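Local coordinates for DltD domain-containing protein (PDB 7D78) that is a fungal thioesterase of the alpha/beta-hydrolase fold that probably cyclises a polyketide chain into a medium-ring lactone, at residues Gln28-Lys33 / Thr115-Leu120; Gly42-Val47 / Asn81-Asp86. All blocks are in the same frame, centred on the assembly; numbering follows the deposited sequence.

Contact 1 of 2, residues Gln28-Lys33 / Thr115-Leu120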
loop_
_atom_site.group_PDB
_atom_site.type_symbol
_atom_site.label_atom_id
_atom_site.label_comp_id
_atom_site.label_asym_id
_atom_site.label_seq_id
_atom_site.Cartn_x
_atom_site.Cartn_y
_atom_site.Cartn_z
ATOM N N GLN A 28 7.622 -31.664 4.450
ATOM C CA GLN A 28 6.905 -31.902 3.208
ATOM C C GLN A 28 6.683 -30.570 2.509
ATOM O O GLN A 28 6.633 -29.523 3.155
ATOM C CB GLN A 28 5.555 -32.582 3.461
ATOM C CG GLN A 28 5.689 -33.951 4.097
ATOM C CD GLN A 28 6.706 -34.818 3.373
ATOM O OE1 GLN A 28 6.568 -35.095 2.177
ATOM N NE2 GLN A 28 7.743 -35.242 4.093
ATOM N N VAL A 29 6.581 -30.610 1.181
ATOM C CA VAL A 29 6.245 -29.409 0.432
ATOM C C VAL A 29 4.762 -29.126 0.617
ATOM O O VAL A 29 3.924 -30.017 0.460
ATOM C CB VAL A 29 6.600 -29.580 -1.052
ATOM C CG1 VAL A 29 6.015 -28.437 -1.858
ATOM C CG2 VAL A 29 8.109 -29.631 -1.238
ATOM N N VAL A 30 4.427 -27.894 0.981
ATOM C CA VAL A 30 3.038 -27.504 1.165
ATOM C C VAL A 30 2.813 -26.204 0.401
ATOM O O VAL A 30 3.599 -25.257 0.531
ATOM C CB VAL A 30 2.673 -27.365 2.660
ATOM C CG1 VAL A 30 1.426 -26.492 2.850
ATOM C CG2 VAL A 30 2.423 -28.762 3.267
ATOM N N GLU A 31 1.755 -26.175 -0.405
ATOM C CA GLU A 31 1.404 -25.038 -1.245
ATOM C C GLU A 31 0.130 -24.392 -0.726
ATOM O O GLU A 31 -0.805 -25.092 -0.324
ATOM C CB GLU A 31 1.197 -25.490 -2.698
ATOM C CG GLU A 31 2.354 -26.323 -3.213
ATOM C CD GLU A 31 2.285 -26.585 -4.701
ATOM O OE1 GLU A 31 1.163 -26.644 -5.239
ATOM O OE2 GLU A 31 3.361 -26.737 -5.321
ATOM N N CYS A 32 0.094 -23.058 -0.734
ATOM C CA CYS A 32 -1.077 -22.298 -0.305
ATOM C C CYS A 32 -1.520 -21.404 -1.455
ATOM O O CYS A 32 -0.689 -20.717 -2.060
ATOM C CB CYS A 32 -0.778 -21.430 0.929
ATOM S SG CYS A 32 0.034 -22.242 2.328
ATOM N N LYS A 33 -2.818 -21.412 -1.753
ATOM C CA LYS A 33 -3.375 -20.588 -2.816
ATOM C C LYS A 33 -3.796 -19.232 -2.263
ATOM O O LYS A 33 -4.280 -19.134 -1.132
ATOM C CB LYS A 33 -4.589 -21.263 -3.462
ATOM C CG LYS A 33 -4.271 -22.455 -4.354
ATOM C CD LYS A 33 -5.341 -22.652 -5.419
ATOM C CE LYS A 33 -5.622 -21.348 -6.154
ATOM N NZ LYS A 33 -6.531 -21.521 -7.332
ATOM N N THR A 115 -4.940 -19.332 6.311
ATOM C CA THR A 115 -6.126 -20.128 5.996
ATOM C C THR A 115 -5.747 -21.561 5.634
ATOM O O THR A 115 -6.349 -22.518 6.136
ATOM C CB THR A 115 -6.918 -19.478 4.857
ATOM O OG1 THR A 115 -7.448 -18.225 5.294
ATOM C CG2 THR A 115 -8.093 -20.388 4.409
ATOM N N HIS A 116 -4.749 -21.736 4.764
ATOM C CA HIS A 116 -4.450 -23.103 4.344
ATOM C C HIS A 116 -3.716 -23.885 5.431
ATOM O O HIS A 116 -4.022 -25.062 5.651
ATOM C CB HIS A 116 -3.641 -23.123 3.054
ATOM C CG HIS A 116 -3.354 -24.515 2.560
ATOM N ND1 HIS A 116 -4.351 -25.384 2.167
ATOM C CD2 HIS A 116 -2.189 -25.193 2.427
ATOM C CE1 HIS A 116 -3.809 -26.537 1.804
ATOM N NE2 HIS A 116 -2.498 -26.446 1.950
ATOM N N ILE A 117 -2.750 -23.263 6.118
ATOM C CA ILE A 117 -2.019 -23.971 7.175
ATOM C C ILE A 117 -2.973 -24.388 8.297
ATOM O O ILE A 117 -2.867 -25.497 8.853
ATOM C CB ILE A 117 -0.858 -23.101 7.706
ATOM C CG1 ILE A 117 0.184 -22.817 6.611
ATOM C CG2 ILE A 117 -0.192 -23.756 8.909
ATOM C CD1 ILE A 117 0.778 -24.086 5.925
ATOM N N SER A 118 -3.915 -23.506 8.652
ATOM C CA SER A 118 -4.911 -23.822 9.675
ATOM C C SER A 118 -5.784 -25.007 9.285
ATOM O O SER A 118 -6.355 -25.664 10.162
ATOM C CB SER A 118 -5.809 -22.599 9.950
ATOM O OG SER A 118 -5.054 -21.488 10.411
ATOM N N SER A 119 -5.902 -25.302 7.993
ATOM C CA SER A 119 -6.740 -26.411 7.558
ATOM C C SER A 119 -6.031 -27.764 7.621
ATOM O O SER A 119 -6.690 -28.794 7.443
ATOM C CB SER A 119 -7.247 -26.164 6.130
ATOM O OG SER A 119 -6.276 -26.566 5.175
ATOM N N LEU A 120 -4.728 -27.794 7.888
ATOM C CA LEU A 120 -3.983 -29.044 7.798
ATOM C C LEU A 120 -4.298 -29.946 8.998
ATOM O O LEU A 120 -4.676 -29.458 10.065
ATOM C CB LEU A 120 -2.486 -28.759 7.719
ATOM C CG LEU A 120 -2.046 -27.991 6.462
ATOM C CD1 LEU A 120 -0.542 -27.755 6.505
ATOM C CD2 LEU A 120 -2.447 -28.741 5.195
#
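His116 turns the edge of its imidazole to the outer strand 28-33, with CD2 3.7 Å from Cys32 SG and 3.9 Å from Val30 CG1. Both partners meet the ring at its edge; the sulfur lies 4.7 Å from the ring centroid and 74° off the ring normal, so this is an edge-on sulfur-aromatic contact. The carbonyl oxygen of Glu31 approaches the same ring obliquely, 3.1 Å from His116 NE2, but the angle there is too poor for a hydrogen bond, and packing alone joins the segments. Deeper in, Ile117 CD1 touches both Cys32 SG and Val30 CG1, the latter at 4.0 Å, and Leu120 CD1 reaches the same Val30 methyl at 4.3 Å. With CG anti to the backbone N (chi1 -178°), the His116 ring is carried up to the strand, while CB also packs on Cys32 SG. With an alanine here the ring is gone, which would probably open a gap beside Val30 and take from Cys32 SG its aromatic neighbour. Behind the first shell, Ser119 OG and N both donate to His116 O, so two donors from one residue grip this carbonyl oxygen. Cys32 and Ile117 both rest on Tyr83 of the central sheet, and Glu31 turns away to a salt bridge with Arg41. A helix packed across the outer strands of a mostly parallel sheet is the layered architecture of the alpha/beta-hydrolase fold.

Contact 2 of 2, residues Gly42-Val47 / Asn81-Asp86; sequences GRFYAV and NTYIYD
Arg43 pairs with Ile84 and Tyr45 with Thr82 as the two hydrogen-bonded pairs of an antiparallel strand contact whose axes run 4.4 Å apart. Each pair is joined by two backbone bonds; the straightest, from Tyr45 N to Thr82 O, spans 2.7 Å at 178°. Phe44 and Tyr83 form the non-hydrogen-bonded pair between them, and Gly42 with Tyr85 another, beyond Arg43 and Ile84, where a side chain on the glycine would collide with Ile84 O and the Tyr83 ring. CA-H...O contacts add to the pairing, among them Tyr83 CA to Arg43 O at 3.3 Å.

Past the last paired residue of strand 42-45, a side chain takes over from the backbone: Val47 N donates to Asn81 OD1 over 3.1 Å, from above the amide's carbonyl plane. That oxygen also accepts from Ser122, and Asn81 ND2 bonds to Pro52 O, so the amide is gripped at both ends. A second side-chain bond lies on the face bearing Arg43, Tyr45 and Thr82, where Arg43 NH1 donates to Tyr45 OH within the guanidinium plane, at 3.0 Å.

Among apolar contacts, a chi1 of -176° sets the Phe44 ring opposite its own amide nitrogen, and the ring reaches Asn81 on the other strand, where CZ lies 3.7 Å from Asn81 CB, ring and amide planes only 10° apart. Its edge also meets Tyr83 CB, the two side chains crossing at about a right angle.

The sheet continues beyond both strands: Gly42 and Phe44 bond to strand 28-33, Asn81 and Tyr83 to strand 51-57. Helix 68-77 packs on Thr82, whereas helix 103-118 covers the face carrying Tyr83 and Tyr85.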
loop_
_atom_site.group_PDB
_atom_site.type_symbol
_atom_site.label_atom_id
_atom_site.label_comp_id
_atom_site.label_asym_id
_atom_site.label_seq_id
_atom_site.Cartn_x
_atom_site.Cartn_y
_atom_site.Cartn_z
ATOM N N GLY A 42 6.258 -23.735 0.119
ATOM C CA GLY A 42 7.132 -23.750 1.275
ATOM C C GLY A 42 7.332 -25.138 1.851
ATOM O O GLY A 42 6.783 -26.128 1.360
ATOM N N ARG A 43 8.157 -25.195 2.904
ATOM C CA ARG A 43 8.433 -26.423 3.646
ATOM C C ARG A 43 7.563 -26.450 4.894
ATOM O O ARG A 43 7.564 -25.489 5.665
ATOM C CB ARG A 43 9.893 -26.510 4.082
ATOM C CG ARG A 43 10.929 -26.413 2.986
ATOM C CD ARG A 43 12.295 -26.505 3.633
ATOM N NE ARG A 43 13.360 -26.732 2.661
ATOM C CZ ARG A 43 14.602 -27.060 2.992
ATOM N NH1 ARG A 43 14.933 -27.211 4.270
ATOM N NH2 ARG A 43 15.509 -27.242 2.043
ATOM N N PHE A 44 6.839 -27.547 5.092
ATOM C CA PHE A 44 6.011 -27.737 6.276
ATOM C C PHE A 44 6.633 -28.831 7.131
ATOM O O PHE A 44 6.758 -29.976 6.683
ATOM C CB PHE A 44 4.578 -28.098 5.897
ATOM C CG PHE A 44 3.652 -28.204 7.071
ATOM C CD1 PHE A 44 3.302 -27.072 7.792
ATOM C CD2 PHE A 44 3.143 -29.433 7.461
ATOM C CE1 PHE A 44 2.446 -27.153 8.874
ATOM C CE2 PHE A 44 2.282 -29.531 8.545
ATOM C CZ PHE A 44 1.932 -28.387 9.258
ATOM N N TYR A 45 7.045 -28.464 8.334
ATOM C CA TYR A 45 7.636 -29.381 9.307
ATOM C C TYR A 45 6.527 -29.777 10.283
ATOM O O TYR A 45 6.201 -29.019 11.198
ATOM C CB TYR A 45 8.804 -28.708 10.022
ATOM C CG TYR A 45 10.015 -28.389 9.153
ATOM C CD1 TYR A 45 10.001 -27.314 8.263
ATOM C CD2 TYR A 45 11.184 -29.143 9.251
ATOM C CE1 TYR A 45 11.120 -27.002 7.482
ATOM C CE2 TYR A 45 12.308 -28.846 8.473
ATOM C CZ TYR A 45 12.268 -27.773 7.592
ATOM O OH TYR A 45 13.372 -27.473 6.823
ATOM N N ALA A 46 5.935 -30.954 10.073
ATOM C CA ALA A 46 4.761 -31.391 10.822
ATOM C C ALA A 46 5.160 -32.009 12.159
ATOM O O ALA A 46 6.270 -32.510 12.333
ATOM C CB ALA A 46 3.957 -32.413 10.017
ATOM N N VAL A 47 4.232 -31.974 13.111
ATOM C CA VAL A 47 4.389 -32.710 14.358
ATOM C C VAL A 47 3.320 -33.789 14.403
ATOM O O VAL A 47 2.306 -33.729 13.700
ATOM C CB VAL A 47 4.307 -31.806 15.606
ATOM C CG1 VAL A 47 5.369 -30.716 15.534
ATOM C CG2 VAL A 47 2.906 -31.216 15.748
ATOM N N ASN A 81 4.349 -27.376 14.670
ATOM C CA ASN A 81 4.292 -27.334 13.209
ATOM C C ASN A 81 4.943 -26.038 12.755
ATOM O O ASN A 81 4.670 -24.977 13.316
ATOM C CB ASN A 81 2.855 -27.364 12.685
ATOM C CG ASN A 81 2.100 -28.629 13.031
ATOM O OD1 ASN A 81 2.299 -29.691 12.427
ATOM N ND2 ASN A 81 1.163 -28.500 13.956
ATOM N N THR A 82 5.813 -26.119 11.750
ATOM C CA THR A 82 6.497 -24.934 11.249
ATOM C C THR A 82 6.418 -24.897 9.729
ATOM O O THR A 82 6.716 -25.892 9.063
ATOM C CB THR A 82 7.963 -24.892 11.712
ATOM O OG1 THR A 82 8.016 -24.996 13.141
ATOM C CG2 THR A 82 8.591 -23.573 11.311
ATOM N N TYR A 83 6.012 -23.752 9.187
ATOM C CA TYR A 83 5.938 -23.524 7.745
ATOM C C TYR A 83 6.892 -22.393 7.388
ATOM O O TYR A 83 6.708 -21.262 7.847
ATOM C CB TYR A 83 4.508 -23.162 7.329
ATOM C CG TYR A 83 4.259 -23.042 5.829
ATOM C CD1 TYR A 83 4.581 -24.080 4.973
ATOM C CD2 TYR A 83 3.650 -21.904 5.285
ATOM C CE1 TYR A 83 4.330 -24.000 3.611
ATOM C CE2 TYR A 83 3.381 -21.813 3.917
ATOM C CZ TYR A 83 3.732 -22.870 3.081
ATOM O OH TYR A 83 3.489 -22.815 1.717
ATOM N N ILE A 84 7.933 -22.703 6.618
ATOM C CA ILE A 84 8.771 -21.691 5.979
ATOM C C ILE A 84 8.387 -21.650 4.510
ATOM O O ILE A 84 8.256 -22.700 3.871
ATOM C CB ILE A 84 10.273 -21.995 6.133
ATOM C CG1 ILE A 84 10.584 -22.728 7.436
ATOM C CG2 ILE A 84 11.097 -20.715 6.050
ATOM C CD1 ILE A 84 12.033 -23.152 7.503
ATOM N N TYR A 85 8.208 -20.451 3.964
ATOM C CA TYR A 85 7.729 -20.330 2.594
ATOM C C TYR A 85 8.492 -19.237 1.859
ATOM O O TYR A 85 9.065 -18.325 2.467
ATOM C CB TYR A 85 6.204 -20.043 2.551
ATOM C CG TYR A 85 5.854 -18.644 3.042
ATOM C CD1 TYR A 85 5.708 -18.384 4.399
ATOM C CD2 TYR A 85 5.716 -17.583 2.148
ATOM C CE1 TYR A 85 5.420 -17.097 4.862
ATOM C CE2 TYR A 85 5.438 -16.298 2.592
ATOM C CZ TYR A 85 5.291 -16.062 3.946
ATOM O OH TYR A 85 5.003 -14.797 4.371
ATOM N N ASP A 86 8.516 -19.369 0.531
ATOM C CA ASP A 86 9.011 -18.315 -0.347
ATOM C C ASP A 86 7.886 -17.332 -0.621
ATOM O O ASP A 86 6.847 -17.735 -1.165
ATOM C CB ASP A 86 9.519 -18.892 -1.666
ATOM C CG ASP A 86 10.834 -19.662 -1.510
ATOM O OD1 ASP A 86 11.620 -19.326 -0.603
ATOM O OD2 ASP A 86 11.094 -20.576 -2.323
#

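The two contacts lie side by side, their centres 9 Å apart, at one margin of the mixed sheet. Along the chain contact 2 is nested within contact 1: strand 28-33 comes first, then 39-45, 81-86 and helix 103-118. Strand 28-33 is the outermost strand and 39-45 its antiparallel neighbour, with Gln28 O 2.8 Å from Phe44 N. Tyr83 also ties the contacts, its OH 2.7 Å from Val30 O in a probable hydrogen bond that spans the intervening strand. Contact 2 thus joins the antiparallel margin to the parallel strands, and contact 1 lays a helix over it, at the opposite margin from strand 286-291.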